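Long-range contact in putative NADP oxidoreductase BF3122 (Bacteroides fragilis, PDB 3D1L), which is a putative NADP-dependent oxidoreductase that probably binds its dinucleotide cofactor in a Rossmann-type domain: residues T11-L25 with L62-L76. Residues are numbered along the deposited sequence; the frame is centred on the assembly and turned at random. Where two conformers were deposited one is given.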
loop_
_atom_site.group_PDB
_atom_site.type_symbol
_atom_site.label_atom_id
_atom_site.label_comp_id
_atom_site.label_asym_id
_atom_site.label_seq_id
_atom_site.Cartn_x
_atom_site.Cartn_y
_atom_site.Cartn_z
ATOM N N THR B 11 11.028 24.076 -26.877
ATOM C CA THR B 11 10.946 22.837 -27.664
ATOM C C THR B 11 9.486 22.457 -27.895
ATOM O O THR B 11 8.759 22.239 -26.923
ATOM C CB THR B 11 11.613 21.691 -26.885
ATOM O OG1 THR B 11 12.950 22.053 -26.576
ATOM C CG2 THR B 11 11.610 20.373 -27.657
ATOM N N PRO B 12 9.035 22.405 -29.172
ATOM C CA PRO B 12 7.658 21.921 -29.357
ATOM C C PRO B 12 7.606 20.408 -29.245
ATOM O O PRO B 12 8.374 19.701 -29.898
ATOM C CB PRO B 12 7.285 22.394 -30.777
ATOM C CG PRO B 12 8.594 22.542 -31.511
ATOM C CD PRO B 12 9.668 22.812 -30.451
ATOM N N ILE B 13 6.698 19.934 -28.415
ATOM C CA ILE B 13 6.595 18.512 -28.099
ATOM C C ILE B 13 5.238 17.951 -28.557
ATOM O O ILE B 13 4.210 18.583 -28.338
ATOM C CB ILE B 13 6.767 18.287 -26.561
ATOM C CG1 ILE B 13 8.100 18.905 -26.068
ATOM C CG2 ILE B 13 6.619 16.807 -26.211
ATOM C CD1 ILE B 13 8.287 18.911 -24.570
ATOM N N VAL B 14 5.255 16.765 -29.176
ATOM C CA VAL B 14 4.017 15.985 -29.468
ATOM C C VAL B 14 3.990 14.691 -28.627
ATOM O O VAL B 14 5.025 14.012 -28.459
ATOM C CB VAL B 14 3.904 15.682 -30.975
ATOM C CG1 VAL B 14 2.736 14.721 -31.296
ATOM C CG2 VAL B 14 3.766 16.992 -31.782
ATOM N N LEU B 15 2.820 14.368 -28.065
ATOM C CA LEU B 15 2.651 13.087 -27.376
ATOM C C LEU B 15 1.850 12.165 -28.234
ATOM O O LEU B 15 0.745 12.527 -28.669
ATOM C CB LEU B 15 1.956 13.260 -26.020
ATOM C CG LEU B 15 2.334 14.403 -25.057
ATOM C CD1 LEU B 15 1.773 13.975 -23.738
ATOM C CD2 LEU B 15 3.810 14.636 -24.879
ATOM N N ILE B 16 2.404 10.976 -28.491
ATOM C CA ILE B 16 1.722 9.929 -29.235
ATOM C C ILE B 16 1.342 8.904 -28.174
ATOM O O ILE B 16 2.180 8.079 -27.741
ATOM C CB ILE B 16 2.601 9.292 -30.376
ATOM C CG1 ILE B 16 3.148 10.323 -31.396
ATOM C CG2 ILE B 16 1.845 8.218 -31.097
ATOM C CD1 ILE B 16 2.115 11.195 -32.099
ATOM N N GLY B 17 0.096 8.978 -27.724
ATOM C CA GLY B 17 -0.338 8.180 -26.584
ATOM C C GLY B 17 -0.651 9.091 -25.397
ATOM O O GLY B 17 0.099 10.035 -25.110
ATOM N N ALA B 18 -1.755 8.809 -24.705
ATOM C CA ALA B 18 -2.275 9.719 -23.691
ATOM C C ALA B 18 -2.664 8.971 -22.406
ATOM O O ALA B 18 -3.555 9.429 -21.691
ATOM C CB ALA B 18 -3.473 10.494 -24.247
ATOM N N GLY B 19 -1.993 7.845 -22.117
ATOM C CA GLY B 19 -2.326 6.989 -20.967
ATOM C C GLY B 19 -1.826 7.595 -19.670
ATOM O O GLY B 19 -1.574 8.814 -19.619
ATOM N N ASN B 20 -1.639 6.759 -18.642
ATOM C CA ASN B 20 -1.270 7.220 -17.283
ATOM C C ASN B 20 0.054 7.951 -17.206
ATOM O O ASN B 20 0.115 9.074 -16.718
ATOM C CB ASN B 20 -1.258 6.066 -16.283
ATOM C CG ASN B 20 -2.625 5.442 -16.082
ATOM O OD1 ASN B 20 -3.648 6.027 -16.414
ATOM N ND2 ASN B 20 -2.639 4.236 -15.539
ATOM N N LEU B 21 1.107 7.316 -17.709
ATOM C CA LEU B 21 2.464 7.882 -17.740
ATOM C C LEU B 21 2.493 9.134 -18.587
ATOM O O LEU B 21 3.018 10.162 -18.167
ATOM C CB LEU B 21 3.487 6.829 -18.248
ATOM C CG LEU B 21 4.983 7.203 -18.422
ATOM C CD1 LEU B 21 5.874 5.952 -18.398
ATOM C CD2 LEU B 21 5.262 8.033 -19.676
ATOM N N ALA B 22 1.906 9.074 -19.780
ATOM C CA ALA B 22 1.926 10.223 -20.684
ATOM C C ALA B 22 1.184 11.435 -20.075
ATOM O O ALA B 22 1.654 12.566 -20.175
ATOM C CB ALA B 22 1.352 9.837 -22.044
ATOM N N THR B 23 0.051 11.189 -19.424
ATOM C CA THR B 23 -0.723 12.237 -18.758
ATOM C C THR B 23 0.124 12.959 -17.713
ATOM O O THR B 23 0.247 14.185 -17.737
ATOM C CB THR B 23 -2.010 11.628 -18.132
ATOM O OG1 THR B 23 -2.877 11.177 -19.187
ATOM C CG2 THR B 23 -2.757 12.621 -17.242
ATOM N N ASN B 24 0.755 12.195 -16.833
ATOM C CA ASN B 24 1.603 12.762 -15.802
ATOM C C ASN B 24 2.853 13.453 -16.362
ATOM O O ASN B 24 3.198 14.543 -15.937
ATOM C CB ASN B 24 1.981 11.675 -14.782
ATOM C CG ASN B 24 0.833 11.349 -13.823
ATOM O OD1 ASN B 24 0.557 12.110 -12.895
ATOM N ND2 ASN B 24 0.158 10.217 -14.047
ATOM N N LEU B 25 3.514 12.817 -17.324
ATOM C CA LEU B 25 4.688 13.397 -17.955
ATOM C C LEU B 25 4.304 14.656 -18.711
ATOM O O LEU B 25 5.036 15.615 -18.702
ATOM C CB LEU B 25 5.361 12.396 -18.896
ATOM C CG LEU B 25 6.605 12.838 -19.680
ATOM C CD1 LEU B 25 7.740 13.366 -18.765
ATOM C CD2 LEU B 25 7.129 11.701 -20.537
ATOM N N LEU B 62 -3.410 9.508 -36.894
ATOM C CA LEU B 62 -1.970 9.761 -37.080
ATOM C C LEU B 62 -1.665 10.622 -38.306
ATOM O O LEU B 62 -0.654 11.318 -38.349
ATOM C CB LEU B 62 -1.194 8.450 -37.175
ATOM C CG LEU B 62 -1.193 7.643 -35.874
ATOM C CD1 LEU B 62 -0.726 6.216 -36.082
ATOM C CD2 LEU B 62 -0.350 8.363 -34.817
ATOM N N ALA B 63 -2.541 10.581 -39.300
ATOM C CA ALA B 63 -2.352 11.380 -40.500
ATOM C C ALA B 63 -2.503 12.873 -40.196
ATOM O O ALA B 63 -2.017 13.715 -40.941
ATOM C CB ALA B 63 -3.326 10.929 -41.584
ATOM N N GLU B 64 -3.193 13.184 -39.100
ATOM C CA GLU B 64 -3.393 14.570 -38.664
ATOM C C GLU B 64 -2.315 15.051 -37.683
ATOM O O GLU B 64 -2.356 16.197 -37.225
ATOM C CB GLU B 64 -4.768 14.732 -38.009
ATOM C CG GLU B 64 -5.924 15.029 -38.948
ATOM C CD GLU B 64 -7.268 15.113 -38.217
ATOM O OE1 GLU B 64 -7.284 15.095 -36.965
ATOM O OE2 GLU B 64 -8.319 15.200 -38.908
ATOM N N VAL B 65 -1.356 14.183 -37.368
ATOM C CA VAL B 65 -0.315 14.488 -36.364
ATOM C C VAL B 65 0.619 15.602 -36.841
ATOM O O VAL B 65 1.123 15.544 -37.966
ATOM C CB VAL B 65 0.510 13.241 -35.976
ATOM C CG1 VAL B 65 1.862 13.621 -35.330
ATOM C CG2 VAL B 65 -0.284 12.364 -34.991
ATOM N N ASN B 66 0.823 16.601 -35.978
ATOM C CA ASN B 66 1.654 17.763 -36.269
ATOM C C ASN B 66 3.074 17.316 -36.594
ATOM O O ASN B 66 3.736 16.705 -35.761
ATOM C CB ASN B 66 1.614 18.734 -35.091
ATOM C CG ASN B 66 2.478 19.960 -35.300
ATOM O OD1 ASN B 66 3.644 19.861 -35.691
ATOM N ND2 ASN B 66 1.911 21.135 -35.021
ATOM N N PRO B 67 3.521 17.568 -37.842
ATOM C CA PRO B 67 4.836 17.119 -38.314
ATOM C C PRO B 67 5.980 18.105 -38.055
ATOM O O PRO B 67 7.096 17.885 -38.564
ATOM C CB PRO B 67 4.616 16.987 -39.820
ATOM C CG PRO B 67 3.667 18.095 -40.125
ATOM C CD PRO B 67 2.757 18.240 -38.913
ATOM N N TYR B 68 5.728 19.154 -37.280
ATOM C CA TYR B 68 6.684 20.272 -37.189
ATOM C C TYR B 68 7.422 20.371 -35.842
ATOM O O TYR B 68 8.256 21.255 -35.659
ATOM C CB TYR B 68 6.027 21.618 -37.575
ATOM C CG TYR B 68 5.281 21.561 -38.885
ATOM C CD1 TYR B 68 5.954 21.347 -40.103
ATOM C CD2 TYR B 68 3.904 21.703 -38.916
ATOM C CE1 TYR B 68 5.252 21.282 -41.308
ATOM C CE2 TYR B 68 3.205 21.639 -40.099
ATOM C CZ TYR B 68 3.874 21.430 -41.294
ATOM O OH TYR B 68 3.127 21.371 -42.467
ATOM N N ALA B 69 7.144 19.414 -34.946
ATOM C CA ALA B 69 7.708 19.380 -33.609
ATOM C C ALA B 69 9.120 18.796 -33.587
ATOM O O ALA B 69 9.533 18.067 -34.506
ATOM C CB ALA B 69 6.779 18.587 -32.665
ATOM N N LYS B 70 9.824 19.086 -32.503
ATOM C CA LYS B 70 11.195 18.653 -32.276
ATOM C C LYS B 70 11.257 17.331 -31.520
ATOM O O LYS B 70 12.183 16.532 -31.699
ATOM C CB LYS B 70 11.933 19.769 -31.503
ATOM C CG LYS B 70 13.302 19.432 -30.952
ATOM C CD LYS B 70 14.353 19.150 -32.000
ATOM C CE LYS B 70 15.525 18.429 -31.312
ATOM N NZ LYS B 70 16.664 18.038 -32.192
ATOM N N LEU B 71 10.261 17.087 -30.677
ATOM C CA LEU B 71 10.253 15.898 -29.856
ATOM C C LEU B 71 8.891 15.222 -29.889
ATOM O O LEU B 71 7.864 15.858 -29.638
ATOM C CB LEU B 71 10.663 16.234 -28.409
ATOM C CG LEU B 71 10.709 15.053 -27.428
ATOM C CD1 LEU B 71 11.835 14.096 -27.820
ATOM C CD2 LEU B 71 10.905 15.528 -25.979
ATOM N N TYR B 72 8.917 13.928 -30.199
ATOM C CA TYR B 72 7.755 13.085 -30.224
ATOM C C TYR B 72 7.894 12.018 -29.139
ATOM O O TYR B 72 8.789 11.162 -29.201
ATOM C CB TYR B 72 7.616 12.452 -31.604
ATOM C CG TYR B 72 7.283 13.482 -32.671
ATOM C CD1 TYR B 72 5.953 13.733 -33.011
ATOM C CD2 TYR B 72 8.288 14.213 -33.326
ATOM C CE1 TYR B 72 5.617 14.677 -33.973
ATOM C CE2 TYR B 72 7.958 15.156 -34.310
ATOM C CZ TYR B 72 6.620 15.378 -34.609
ATOM O OH TYR B 72 6.244 16.283 -35.538
ATOM N N ILE B 73 7.020 12.095 -28.136
ATOM C CA ILE B 73 7.048 11.162 -27.006
ATOM C C ILE B 73 5.993 10.095 -27.211
ATOM O O ILE B 73 4.793 10.387 -27.209
ATOM C CB ILE B 73 6.832 11.855 -25.652
ATOM C CG1 ILE B 73 7.865 12.984 -25.448
ATOM C CG2 ILE B 73 6.888 10.770 -24.505
ATOM C CD1 ILE B 73 7.632 13.837 -24.224
ATOM N N VAL B 74 6.454 8.871 -27.431
ATOM C CA VAL B 74 5.586 7.784 -27.822
ATOM C C VAL B 74 5.377 6.861 -26.627
ATOM O O VAL B 74 6.323 6.296 -26.076
ATOM C CB VAL B 74 6.140 7.048 -29.071
ATOM C CG1 VAL B 74 5.197 5.971 -29.543
ATOM C CG2 VAL B 74 6.461 8.071 -30.207
ATOM N N SER B 75 4.116 6.779 -26.203
ATOM C CA SER B 75 3.693 5.929 -25.093
ATOM C C SER B 75 2.607 5.001 -25.601
ATOM O O SER B 75 1.419 5.259 -25.404
ATOM C CB SER B 75 3.116 6.784 -23.962
ATOM O OG SER B 75 4.085 7.632 -23.400
ATOM N N LEU B 76 2.983 3.942 -26.281
ATOM C CA LEU B 76 1.996 3.051 -26.849
ATOM C C LEU B 76 2.372 1.597 -26.552
ATOM O O LEU B 76 3.549 1.284 -26.361
ATOM C CB LEU B 76 1.858 3.293 -28.362
ATOM C CG LEU B 76 1.141 4.546 -28.902
ATOM C CD1 LEU B 76 1.103 4.564 -30.441
ATOM C CD2 LEU B 76 -0.278 4.699 -28.346
HETATM O O HOH W 1 2.943 9.787 -24.923
HETATM O O HOH W 2 -0.237 6.055 -23.546
#
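Ile16, Ile73 and Val14 lose the most surface where strand 12-16 runs beside strand 71-74, the two axes inclined at 21° in the same sense. Four backbone bonds establish the parallel pairing: Val14 N to Leu71 O, Ile73 N to Val14 O, Ile16 N to Ile73 O and Ser75 N to Ile16 O, each 2.8 Å with an N-H...O angle of 167-171°.

Ile16 points to the same face as Val14. Its CG1 stands anti to the carbonyl carbon (chi1 -56°), and the bend at chi2 delivers CD1 to the Val65 methyls, 3.9 Å from Val65 CG2. Its other branch, CG2, meets Leu76 CD1 at 3.8 Å, so the two arms grip different parts of 62-76; Ile88 of helix 78-89 also packs on this side chain. Val14 lies alongside the Tyr72 ring, CB 3.5 Å from Tyr72 CD1, while its CG2 touches the Ala69 methyl. The ring is tethered through Tyr72 OH, which donates to Asn66 O (2.6 Å) on a lone pair in the carbonyl plane, tying the loop before the strand to this apolar face.

On the other face, Ile73 reaches back with CD1 to Ile13 CG2 (3.7 Å) and Leu15 CD2, whereas its CG2 branch faces Leu25 CD2 of the helix.

Beyond the strand ends, water 2 accepts from Gly19 N and donates to Ser75 O (2.6 Å), linking the helix N-cap to the neighbouring strand's exit. Gly17, Gly19 and Ala22 fit the GxGxxA pattern of a dinucleotide-binding strand-turn-helix. Apolar methyls on both faces and nearly straight backbone bonds between them are consistent with a well-ordered strand pair inside the sheet, from which the glycine turn emerges at a position consistent with cofactor binding.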